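Local atomic coordinates of protein argonaute (Marinitoga piezophila, PDB entry 5I4A), a protein that uses short guide RNAs with a 5'-hydroxyl end to bind complementary DNA or RNA targets and cleave them with the help of divalent metal ions. Residues A[292-297]-A[426-431]; A[297-302]-A[367-372]; A[442-447]-A[463-468]; A[475-480]-A[627-632]. All coordinates share one frame; numbering follows the deposited sequence.

Contact 1. Residues A[292-297]-A[426-431]; sequences NEQPLK and IPECKP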
# COMPACT_ATOMS: atom_id res chain seq x y z
N ASN A 292 -26.03 9.40 -16.72
CA ASN A 292 -26.81 8.27 -16.25
C ASN A 292 -27.95 7.99 -17.22
O ASN A 292 -27.72 7.47 -18.31
CB ASN A 292 -27.34 8.52 -14.83
CG ASN A 292 -27.73 7.24 -14.11
OD1 ASN A 292 -28.22 6.29 -14.73
ND2 ASN A 292 -27.53 7.20 -12.80
N GLU A 293 -29.17 8.37 -16.84
CA GLU A 293 -30.38 8.09 -17.63
C GLU A 293 -30.54 6.59 -17.88
O GLU A 293 -31.15 6.18 -18.87
CB GLU A 293 -30.39 8.85 -18.96
CG GLU A 293 -30.08 10.34 -18.86
CD GLU A 293 -28.61 10.64 -19.05
OE1 GLU A 293 -27.98 11.14 -18.10
OE2 GLU A 293 -28.08 10.38 -20.16
N GLN A 294 -29.99 5.77 -16.98
CA GLN A 294 -30.01 4.32 -17.09
C GLN A 294 -30.92 3.72 -16.02
O GLN A 294 -31.10 4.31 -14.95
CB GLN A 294 -28.61 3.73 -16.94
CG GLN A 294 -27.57 4.35 -17.87
CD GLN A 294 -27.81 4.01 -19.33
OE1 GLN A 294 -27.82 4.89 -20.19
NE2 GLN A 294 -28.00 2.73 -19.61
N PRO A 295 -31.52 2.56 -16.28
CA PRO A 295 -32.32 1.91 -15.24
C PRO A 295 -31.44 1.19 -14.23
O PRO A 295 -30.38 0.64 -14.57
CB PRO A 295 -33.17 0.91 -16.04
CG PRO A 295 -32.33 0.58 -17.23
CD PRO A 295 -31.57 1.84 -17.56
N LEU A 296 -31.88 1.21 -12.98
CA LEU A 296 -31.26 0.44 -11.91
C LEU A 296 -32.14 -0.79 -11.67
O LEU A 296 -33.25 -0.68 -11.15
CB LEU A 296 -31.12 1.27 -10.64
CG LEU A 296 -30.51 0.57 -9.43
CD1 LEU A 296 -29.12 0.04 -9.75
CD2 LEU A 296 -30.46 1.50 -8.22
N LYS A 297 -31.63 -1.96 -12.06
CA LYS A 297 -32.35 -3.22 -11.93
C LYS A 297 -31.65 -4.10 -10.91
O LYS A 297 -30.42 -4.11 -10.82
CB LYS A 297 -32.43 -3.93 -13.29
CG LYS A 297 -33.21 -3.14 -14.34
CD LYS A 297 -33.21 -3.84 -15.69
CE LYS A 297 -31.82 -3.91 -16.29
NZ LYS A 297 -31.83 -4.45 -17.68
N ILE A 426 -22.24 0.22 -13.27
CA ILE A 426 -22.96 0.22 -14.54
C ILE A 426 -22.08 0.94 -15.56
O ILE A 426 -21.86 2.15 -15.43
CB ILE A 426 -24.33 0.88 -14.41
CG1 ILE A 426 -25.24 0.03 -13.51
CG2 ILE A 426 -24.97 1.06 -15.78
CD1 ILE A 426 -26.51 0.73 -13.07
N PRO A 427 -21.57 0.24 -16.58
CA PRO A 427 -20.62 0.89 -17.51
C PRO A 427 -21.22 2.03 -18.30
O PRO A 427 -20.47 2.91 -18.74
CB PRO A 427 -20.17 -0.26 -18.42
CG PRO A 427 -21.22 -1.32 -18.27
CD PRO A 427 -21.74 -1.19 -16.87
N GLU A 428 -22.53 2.07 -18.50
CA GLU A 428 -23.12 3.19 -19.21
C GLU A 428 -23.27 4.43 -18.34
O GLU A 428 -23.71 5.47 -18.84
CB GLU A 428 -24.48 2.81 -19.80
CG GLU A 428 -24.41 1.79 -20.93
CD GLU A 428 -24.14 0.38 -20.43
OE1 GLU A 428 -24.53 0.07 -19.28
OE2 GLU A 428 -23.52 -0.41 -21.18
N CYS A 429 -22.91 4.35 -17.07
CA CYS A 429 -22.96 5.49 -16.16
C CYS A 429 -21.58 6.11 -15.99
O CYS A 429 -20.55 5.46 -16.22
CB CYS A 429 -23.51 5.08 -14.79
SG CYS A 429 -25.26 4.64 -14.79
N LYS A 430 -21.57 7.37 -15.59
CA LYS A 430 -20.34 8.07 -15.23
C LYS A 430 -20.69 9.02 -14.09
O LYS A 430 -21.35 10.06 -14.32
CB LYS A 430 -19.73 8.82 -16.41
CG LYS A 430 -18.47 9.61 -16.06
CD LYS A 430 -17.41 8.73 -15.41
CE LYS A 430 -16.87 7.68 -16.36
NZ LYS A 430 -15.87 6.81 -15.69
N PRO A 431 -20.32 8.69 -12.86
CA PRO A 431 -20.67 9.56 -11.72
C PRO A 431 -20.17 10.99 -11.87
O PRO A 431 -20.85 11.92 -11.43
CB PRO A 431 -20.03 8.85 -10.53
CG PRO A 431 -20.02 7.40 -10.94
CD PRO A 431 -19.73 7.41 -12.42

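Contact 2. Residues A[297-302]-A[367-372]; sequences KAIFFF and NQIEDN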
# COMPACT_ATOMS: atom_id res chain seq x y z
N LYS A 297 -31.63 -1.96 -12.06
CA LYS A 297 -32.35 -3.22 -11.93
C LYS A 297 -31.65 -4.10 -10.91
O LYS A 297 -30.42 -4.11 -10.82
CB LYS A 297 -32.43 -3.93 -13.29
CG LYS A 297 -33.21 -3.14 -14.34
CD LYS A 297 -33.21 -3.84 -15.69
CE LYS A 297 -31.82 -3.91 -16.29
NZ LYS A 297 -31.83 -4.45 -17.68
N ALA A 298 -32.44 -4.84 -10.12
CA ALA A 298 -31.86 -5.59 -9.02
C ALA A 298 -32.76 -6.75 -8.63
O ALA A 298 -33.97 -6.73 -8.85
CB ALA A 298 -31.62 -4.68 -7.81
N ILE A 299 -32.13 -7.78 -8.04
CA ILE A 299 -32.82 -8.87 -7.37
C ILE A 299 -32.11 -9.13 -6.05
O ILE A 299 -31.00 -8.65 -5.82
CB ILE A 299 -32.87 -10.16 -8.22
CG1 ILE A 299 -31.47 -10.60 -8.64
CG2 ILE A 299 -33.77 -9.97 -9.44
CD1 ILE A 299 -31.44 -11.91 -9.40
N PHE A 300 -32.76 -9.91 -5.19
CA PHE A 300 -32.30 -10.13 -3.82
C PHE A 300 -31.92 -11.59 -3.60
O PHE A 300 -32.61 -12.50 -4.08
CB PHE A 300 -33.37 -9.73 -2.80
CG PHE A 300 -33.77 -8.28 -2.85
CD1 PHE A 300 -34.78 -7.85 -3.69
CD2 PHE A 300 -33.13 -7.34 -2.05
CE1 PHE A 300 -35.15 -6.52 -3.74
CE2 PHE A 300 -33.50 -6.01 -2.09
CZ PHE A 300 -34.50 -5.60 -2.94
N PHE A 301 -30.84 -11.81 -2.85
CA PHE A 301 -30.43 -13.14 -2.43
C PHE A 301 -30.29 -13.16 -0.91
O PHE A 301 -29.54 -12.36 -0.34
CB PHE A 301 -29.11 -13.56 -3.09
CG PHE A 301 -29.24 -13.89 -4.55
CD1 PHE A 301 -29.11 -12.90 -5.51
CD2 PHE A 301 -29.48 -15.19 -4.95
CE1 PHE A 301 -29.23 -13.21 -6.86
CE2 PHE A 301 -29.60 -15.50 -6.29
CZ PHE A 301 -29.48 -14.51 -7.25
N PHE A 302 -31.00 -14.08 -0.26
CA PHE A 302 -30.94 -14.23 1.18
C PHE A 302 -30.34 -15.58 1.53
O PHE A 302 -30.48 -16.56 0.79
CB PHE A 302 -32.33 -14.10 1.81
CG PHE A 302 -33.02 -12.80 1.51
CD1 PHE A 302 -33.78 -12.65 0.36
CD2 PHE A 302 -32.91 -11.73 2.37
CE1 PHE A 302 -34.41 -11.46 0.08
CE2 PHE A 302 -33.54 -10.53 2.10
CZ PHE A 302 -34.29 -10.40 0.95
N ASN A 367 -30.93 -17.53 -15.32
CA ASN A 367 -30.08 -17.72 -16.49
C ASN A 367 -30.44 -16.75 -17.61
O ASN A 367 -29.56 -16.29 -18.34
CB ASN A 367 -30.18 -19.17 -16.97
CG ASN A 367 -29.37 -19.42 -18.23
OD1 ASN A 367 -28.18 -19.72 -18.17
ND2 ASN A 367 -30.03 -19.30 -19.38
N GLN A 368 -31.73 -16.43 -17.77
CA GLN A 368 -32.15 -15.53 -18.84
C GLN A 368 -31.91 -14.06 -18.51
O GLN A 368 -32.17 -13.21 -19.36
CB GLN A 368 -33.63 -15.74 -19.18
CG GLN A 368 -34.62 -15.55 -18.04
CD GLN A 368 -34.97 -14.10 -17.77
OE1 GLN A 368 -35.59 -13.43 -18.59
NE2 GLN A 368 -34.58 -13.60 -16.60
N ILE A 369 -31.44 -13.74 -17.30
CA ILE A 369 -31.19 -12.35 -16.95
C ILE A 369 -30.09 -11.81 -17.84
O ILE A 369 -28.98 -12.36 -17.91
CB ILE A 369 -30.82 -12.22 -15.47
CG1 ILE A 369 -32.08 -12.32 -14.60
CG2 ILE A 369 -30.09 -10.90 -15.22
CD1 ILE A 369 -31.80 -12.33 -13.11
N GLU A 370 -30.38 -10.71 -18.53
CA GLU A 370 -29.42 -10.02 -19.37
C GLU A 370 -29.20 -8.61 -18.81
O GLU A 370 -29.81 -8.22 -17.81
CB GLU A 370 -29.91 -9.97 -20.82
CG GLU A 370 -30.51 -11.27 -21.33
CD GLU A 370 -29.73 -11.86 -22.48
OE1 GLU A 370 -28.53 -11.54 -22.61
OE2 GLU A 370 -30.31 -12.64 -23.26
N ASP A 371 -28.32 -7.87 -19.47
CA ASP A 371 -28.01 -6.48 -19.12
C ASP A 371 -27.44 -6.37 -17.71
O ASP A 371 -26.99 -7.36 -17.13
CB ASP A 371 -29.26 -5.61 -19.25
CG ASP A 371 -30.07 -5.93 -20.48
OD1 ASP A 371 -29.56 -6.66 -21.36
OD2 ASP A 371 -31.23 -5.46 -20.58
N ASN A 372 -27.44 -5.15 -17.17
CA ASN A 372 -26.87 -4.88 -15.85
C ASN A 372 -27.95 -5.10 -14.80
O ASN A 372 -28.92 -4.34 -14.73
CB ASN A 372 -26.33 -3.45 -15.78
CG ASN A 372 -25.44 -3.11 -16.96
OD1 ASN A 372 -24.50 -3.84 -17.27
ND2 ASN A 372 -25.75 -2.01 -17.64
O HOH W 1 -28.99 -1.94 -13.19
O HOH W 2 -29.26 -2.77 -17.73

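Contact 3. Residues A[442-447]-A[463-468]; sequences KNLYIG and IAAVDN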
# COMPACT_ATOMS: atom_id res chain seq x y z
N LYS A 442 -6.43 11.96 -24.77
CA LYS A 442 -5.38 11.46 -25.66
C LYS A 442 -4.35 10.59 -24.94
O LYS A 442 -3.47 10.04 -25.60
CB LYS A 442 -4.67 12.63 -26.34
CG LYS A 442 -4.04 13.62 -25.37
CD LYS A 442 -3.51 14.83 -26.12
CE LYS A 442 -3.16 15.97 -25.17
NZ LYS A 442 -2.77 17.20 -25.91
N ASN A 443 -4.45 10.44 -23.62
CA ASN A 443 -3.44 9.75 -22.84
C ASN A 443 -3.96 8.39 -22.36
O ASN A 443 -5.16 8.22 -22.09
CB ASN A 443 -3.02 10.59 -21.64
CG ASN A 443 -2.58 11.99 -22.04
OD1 ASN A 443 -1.84 12.16 -23.01
ND2 ASN A 443 -3.03 12.99 -21.30
N LEU A 444 -3.05 7.43 -22.28
CA LEU A 444 -3.35 6.08 -21.81
C LEU A 444 -2.64 5.88 -20.48
O LEU A 444 -1.40 5.81 -20.43
CB LEU A 444 -2.92 5.04 -22.84
CG LEU A 444 -3.02 3.57 -22.42
CD1 LEU A 444 -4.45 3.23 -22.02
CD2 LEU A 444 -2.55 2.66 -23.54
N TYR A 445 -3.42 5.78 -19.40
CA TYR A 445 -2.88 5.66 -18.05
C TYR A 445 -2.86 4.18 -17.66
O TYR A 445 -3.90 3.53 -17.61
CB TYR A 445 -3.72 6.48 -17.07
CG TYR A 445 -3.82 7.93 -17.47
CD1 TYR A 445 -2.74 8.80 -17.29
CD2 TYR A 445 -4.98 8.45 -18.03
CE1 TYR A 445 -2.82 10.13 -17.65
CE2 TYR A 445 -5.06 9.78 -18.41
CZ TYR A 445 -3.98 10.61 -18.21
OH TYR A 445 -4.06 11.94 -18.58
N ILE A 446 -1.66 3.67 -17.40
CA ILE A 446 -1.43 2.25 -17.14
C ILE A 446 -0.73 2.12 -15.79
O ILE A 446 0.22 2.85 -15.50
CB ILE A 446 -0.59 1.62 -18.26
CG1 ILE A 446 -1.36 1.63 -19.58
CG2 ILE A 446 -0.18 0.20 -17.89
CD1 ILE A 446 -0.52 1.22 -20.78
N GLY A 447 -1.21 1.19 -14.97
CA GLY A 447 -0.59 0.86 -13.70
C GLY A 447 0.02 -0.53 -13.75
O GLY A 447 -0.55 -1.43 -14.37
N ILE A 463 -1.51 -5.71 -14.57
CA ILE A 463 -1.53 -4.39 -15.18
C ILE A 463 -2.97 -3.92 -15.32
O ILE A 463 -3.90 -4.73 -15.43
CB ILE A 463 -0.81 -4.37 -16.55
CG1 ILE A 463 -1.72 -4.88 -17.67
CG2 ILE A 463 0.47 -5.20 -16.51
CD1 ILE A 463 -2.18 -3.80 -18.63
N ALA A 464 -3.15 -2.60 -15.32
CA ALA A 464 -4.47 -2.00 -15.44
C ALA A 464 -4.35 -0.69 -16.21
O ALA A 464 -3.48 0.13 -15.91
CB ALA A 464 -5.09 -1.74 -14.06
N ALA A 465 -5.23 -0.50 -17.19
CA ALA A 465 -5.24 0.69 -18.02
C ALA A 465 -6.60 1.38 -17.92
O ALA A 465 -7.64 0.72 -17.90
CB ALA A 465 -4.94 0.36 -19.49
N VAL A 466 -6.58 2.72 -17.84
CA VAL A 466 -7.79 3.52 -17.75
C VAL A 466 -7.64 4.75 -18.64
O VAL A 466 -6.54 5.11 -19.06
CB VAL A 466 -8.11 3.97 -16.30
CG1 VAL A 466 -8.07 2.80 -15.33
CG2 VAL A 466 -7.16 5.07 -15.86
N ASP A 467 -8.78 5.39 -18.92
CA ASP A 467 -8.79 6.62 -19.70
C ASP A 467 -8.94 7.83 -18.78
O ASP A 467 -8.93 7.71 -17.55
CB ASP A 467 -9.88 6.56 -20.78
CG ASP A 467 -11.30 6.53 -20.22
OD1 ASP A 467 -11.53 6.91 -19.05
OD2 ASP A 467 -12.22 6.15 -20.98
N ASN A 468 -9.10 9.01 -19.38
CA ASN A 468 -9.17 10.25 -18.62
C ASN A 468 -10.43 10.35 -17.76
O ASN A 468 -10.46 11.16 -16.84
CB ASN A 468 -9.11 11.44 -19.57
CG ASN A 468 -10.38 11.61 -20.38
OD1 ASN A 468 -10.75 10.73 -21.16
ND2 ASN A 468 -11.05 12.74 -20.20
O HOH W 3 -7.77 8.68 -22.03

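Contact 4. Residues A[475-480]-A[627-632]; sequences IGKHKN and NKVALT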
# COMPACT_ATOMS: atom_id res chain seq x y z
N ILE A 475 -7.58 -4.97 -17.86
CA ILE A 475 -6.87 -5.50 -16.70
C ILE A 475 -6.27 -6.84 -17.11
O ILE A 475 -6.96 -7.70 -17.66
CB ILE A 475 -7.80 -5.68 -15.49
CG1 ILE A 475 -8.44 -4.35 -15.08
CG2 ILE A 475 -7.04 -6.28 -14.31
CD1 ILE A 475 -9.41 -4.47 -13.93
N GLY A 476 -4.99 -7.01 -16.84
CA GLY A 476 -4.31 -8.28 -17.09
C GLY A 476 -3.62 -8.76 -15.84
O GLY A 476 -3.04 -7.98 -15.09
N LYS A 477 -3.68 -10.08 -15.62
CA LYS A 477 -3.12 -10.69 -14.42
C LYS A 477 -2.51 -12.04 -14.78
O LYS A 477 -3.09 -12.80 -15.56
CB LYS A 477 -4.18 -10.87 -13.33
CG LYS A 477 -3.65 -11.48 -12.04
CD LYS A 477 -4.74 -11.63 -10.99
CE LYS A 477 -4.17 -12.13 -9.67
NZ LYS A 477 -5.21 -12.24 -8.61
N HIS A 478 -1.34 -12.32 -14.21
CA HIS A 478 -0.65 -13.59 -14.40
C HIS A 478 -0.12 -14.06 -13.06
O HIS A 478 0.50 -13.28 -12.33
CB HIS A 478 0.49 -13.46 -15.41
CG HIS A 478 0.03 -13.11 -16.78
ND1 HIS A 478 -0.36 -14.06 -17.70
CD2 HIS A 478 -0.13 -11.91 -17.39
CE1 HIS A 478 -0.73 -13.46 -18.82
NE2 HIS A 478 -0.60 -12.16 -18.66
N LYS A 479 -0.34 -15.33 -12.74
CA LYS A 479 0.01 -15.89 -11.45
C LYS A 479 1.13 -16.91 -11.60
O LYS A 479 1.14 -17.72 -12.53
CB LYS A 479 -1.20 -16.54 -10.78
CG LYS A 479 -2.39 -15.60 -10.57
CD LYS A 479 -3.29 -16.11 -9.46
CE LYS A 479 -2.56 -16.13 -8.12
NZ LYS A 479 -3.25 -17.02 -7.13
N ASN A 480 2.09 -16.84 -10.68
CA ASN A 480 3.18 -17.82 -10.55
C ASN A 480 3.92 -18.03 -11.87
O ASN A 480 3.92 -19.12 -12.44
CB ASN A 480 2.64 -19.14 -10.00
CG ASN A 480 1.88 -18.98 -8.70
OD1 ASN A 480 2.47 -18.78 -7.64
ND2 ASN A 480 0.56 -19.09 -8.77
N ASN A 627 -2.89 -3.05 -7.84
CA ASN A 627 -2.64 -3.61 -6.51
C ASN A 627 -3.80 -4.48 -6.05
O ASN A 627 -3.59 -5.59 -5.53
CB ASN A 627 -2.39 -2.49 -5.50
CG ASN A 627 -1.03 -1.82 -5.67
OD1 ASN A 627 -0.18 -2.29 -6.43
ND2 ASN A 627 -0.82 -0.73 -4.95
N LYS A 628 -5.03 -4.01 -6.24
CA LYS A 628 -6.20 -4.74 -5.74
C LYS A 628 -6.40 -6.05 -6.48
O LYS A 628 -6.66 -7.09 -5.86
CB LYS A 628 -7.45 -3.87 -5.85
CG LYS A 628 -7.72 -3.00 -4.64
CD LYS A 628 -7.96 -3.85 -3.41
CE LYS A 628 -8.29 -3.01 -2.19
NZ LYS A 628 -9.71 -2.57 -2.18
N VAL A 629 -6.28 -6.04 -7.81
CA VAL A 629 -6.50 -7.26 -8.59
C VAL A 629 -5.41 -8.28 -8.32
O VAL A 629 -5.67 -9.49 -8.27
CB VAL A 629 -6.62 -6.93 -10.09
CG1 VAL A 629 -6.69 -8.20 -10.91
CG2 VAL A 629 -7.86 -6.07 -10.33
N ALA A 630 -4.17 -7.82 -8.11
CA ALA A 630 -3.09 -8.74 -7.80
C ALA A 630 -3.23 -9.36 -6.41
O ALA A 630 -2.64 -10.41 -6.14
CB ALA A 630 -1.74 -8.03 -7.91
N LEU A 631 -4.02 -8.74 -5.53
CA LEU A 631 -4.08 -9.16 -4.14
C LEU A 631 -4.91 -10.42 -3.94
O LEU A 631 -4.62 -11.20 -3.02
CB LEU A 631 -4.61 -8.00 -3.29
CG LEU A 631 -4.12 -7.88 -1.84
CD1 LEU A 631 -4.14 -6.43 -1.41
CD2 LEU A 631 -4.97 -8.72 -0.91
N THR A 632 -5.94 -10.65 -4.76
CA THR A 632 -6.85 -11.77 -4.57
C THR A 632 -7.20 -12.40 -5.92
O THR A 632 -6.99 -11.80 -6.98
CB THR A 632 -8.15 -11.35 -3.86
OG1 THR A 632 -8.80 -10.33 -4.62
CG2 THR A 632 -7.86 -10.82 -2.46

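Contact 1. Residues A[292-297]-A[426-431]
Gln-294 lies across Cys-429 and Glu-428, its chain folded over the type I turn that runs from Ile-426 to Cys-429. Its CB begins beside the sulfur, 4.1 Å from Cys-429 SG. The next carbon, CG, sits near two partners, 3.9 Å from Cys-429 SG and almost as near to Glu-428 CB. A bend at chi2 (-68°) then turns the chain toward Glu-428, so that CD comes to rest 3.6 Å from Glu-428 CB and the end of the side chain lies by that methylene. The two side chains cross at about a right angle. Asn-292 brings its amide oxygen to the same sulfur, OD1 lying 3.4 Å from Cys-429 SG. This oxygen also accepts the backbone N-H of Gln-294 at 2.9 Å (Gln-294 N to Asn-292 OD1), forming an Asx turn, while ND2 is bonded to Leu-333 O. Further along, Leu-296 CD1 meets Ile-426 CD1 at 4.3 Å, beside Met-374. The carboxylate of Glu-428 finds its partner in Asn-372 and not in the 292-297 segment. Although several polar residues meet here, no hydrogen bond passes between the two segments: the junction of linker L2 and Mid with the start of PIWI rests on van der Waals contact, while Asn-292 serves its own Asx turn and Leu-333, and Glu-428 turns to Asn-372.

Contact 2. Residues A[297-302]-A[367-372]
Lys-297 lays its side chain across the backbone of Asn-372, bringing CE to 3.3 Å from Asn-372 O, and ends at the carboxylate of Asp-371. There NZ makes a salt bridge 3.1 Å long to Asp-371 OD2; the bend at chi3 (-66°) directs the ammonium group to it after an extended CB-to-CD course. Two waters fill out the join. One accepts from the backbone N of Lys-297 and donates to Asn-372 O, at 2.9 Å in each case; the other takes the backbone N-H of Asn-372 and, weakly, a proton of Lys-297 NZ. Two residues on along the strand the contact becomes apolar: Ile-299 and Ile-369 reach toward each other tip to tip, their CD1 atoms 3.8 Å apart, with Phe-351 beside the former and Leu-397 beside the latter. The salt bridge lies toward solvent, Asp-371 being exposed, whereas both isoleucines are buried. The loop 367-372 feeds strand 374-379, the parallel neighbour of strand 295-302, so the contact lies at the end where both parallel strands begin, an arrangement consistent with the Rossmann-like parallel sheet of the Argonaute Mid domain.

Contact 3. Residues A[442-447]-A[463-468]
Ile-463 opens the pairing with Gly-447: its CA-H points at Gly-447 O, 3.2 Å from CA to O. Ala-464 follows as the hydrogen-bonded partner of the same glycine, exchanging two bonds with it; Gly-447 N reaches Ala-464 O at 2.7 Å and Ala-464 N reaches Gly-447 O at 3.0 Å. At Ala-465 the pair is non-hydrogen-bonded, and the CA atoms of Ala-465 and Ile-446 close to 4.2 Å. The methyl touches two longer side chains of the other strand, Ile-446 CG1 at 3.8 Å and Leu-444 CD1 at 3.9 Å, on the face covered by helix 485-507. Val-466 turns to the other face, under helix 621-631, and forms a second two-bond pair with Tyr-445. Here Val-466 N to Tyr-445 O (2.8 Å) is the shorter bond, and CG2 packs on the tyrosine CB. The tyrosine ring, with CG anti to its carbonyl carbon (chi1 -56°), runs back along the strand so that its edge meets Val-466 O and the CA of Asn-468; its hydroxyl is held by Asn-443 ND2 and Gln-601. Past Asp-467, which is engaged with Lys-506 and Thr-469, a water accepts from Asn-468 N and donates to Asn-443 O, the latter 2.7 Å from it. This is the first antiparallel hairpin of the RNase H fold in the PIWI domain, whose strand 443-452 carries Asp-449, inferred to be an active-site residue.

Contact 4. Residues A[475-480]-A[627-632]
The backbones of strand 475-479 and helix 627-631 come nearest at Lys-477 and Ala-630, whose CA atoms are 6.9 Å apart. The helix runs at 36° to the strand, with the axes 9.1 Å apart at closest approach, packed on a face of the central sheet of the PIWI domain's RNase H fold, beside the outermost strand 472-482. Within the helical segment Leu-631 N bonds to Lys-628 O, three residues back. The side chains that fill the gap belong to Ile-475, Lys-477 and Val-629. Ile-475 presents CG2 to the valine, 3.9 Å from Val-629 CG1 and 4.1 Å from Val-629 CG2, the two side chains meeting at an oblique angle. Val-629 CG1, anti to its own backbone N (chi1 173°), also touches the aliphatic part of Lys-477, at 3.9 Å from CD. Trp-636 and Cys-462 adjoin the same valine. Lys-477 is extended over its whole length and carries its ammonium group past this apolar patch to the carbonyl of Val-629 near the C-terminal end of the helix, where a positive charge would probably be stabilised by the helix dipole. Nearby, Lys-479 is paired with Asp-633. Asn-627, inferred to be an active-site residue and a manganese ligand, lies two residues before Val-629, so the contact joins the helix that bears it to the sheet's outermost strand. The hydrogen bond across the contact runs from Lys-477 NZ to Val-629 O, 2.8 Å long, entering in the carbonyl plane with a C=O...N angle of 157°.

Overall arrangement
From the N terminus, the chain first reaches these contacts where linker L2 enters the Mid domain. Contact 2 closes the shorter loop, from strand 295-302 to the loop before strand 374-379, and lies within the longer one that contact 1 completes at the Mid-PIWI boundary. The two share Lys-297 and meet through Asn-372 and Glu-428. Contacts 3 and 4 follow in series within PIWI: contact 3 closes a short hairpin, whereas contact 4 spans most of the remaining domain to bring the C-terminal helix onto the sheet. Adjacent strands 458-466 and 472-482 join these two, Ile-463 N being probably hydrogen-bonded to Gly-476 O. No loops cross.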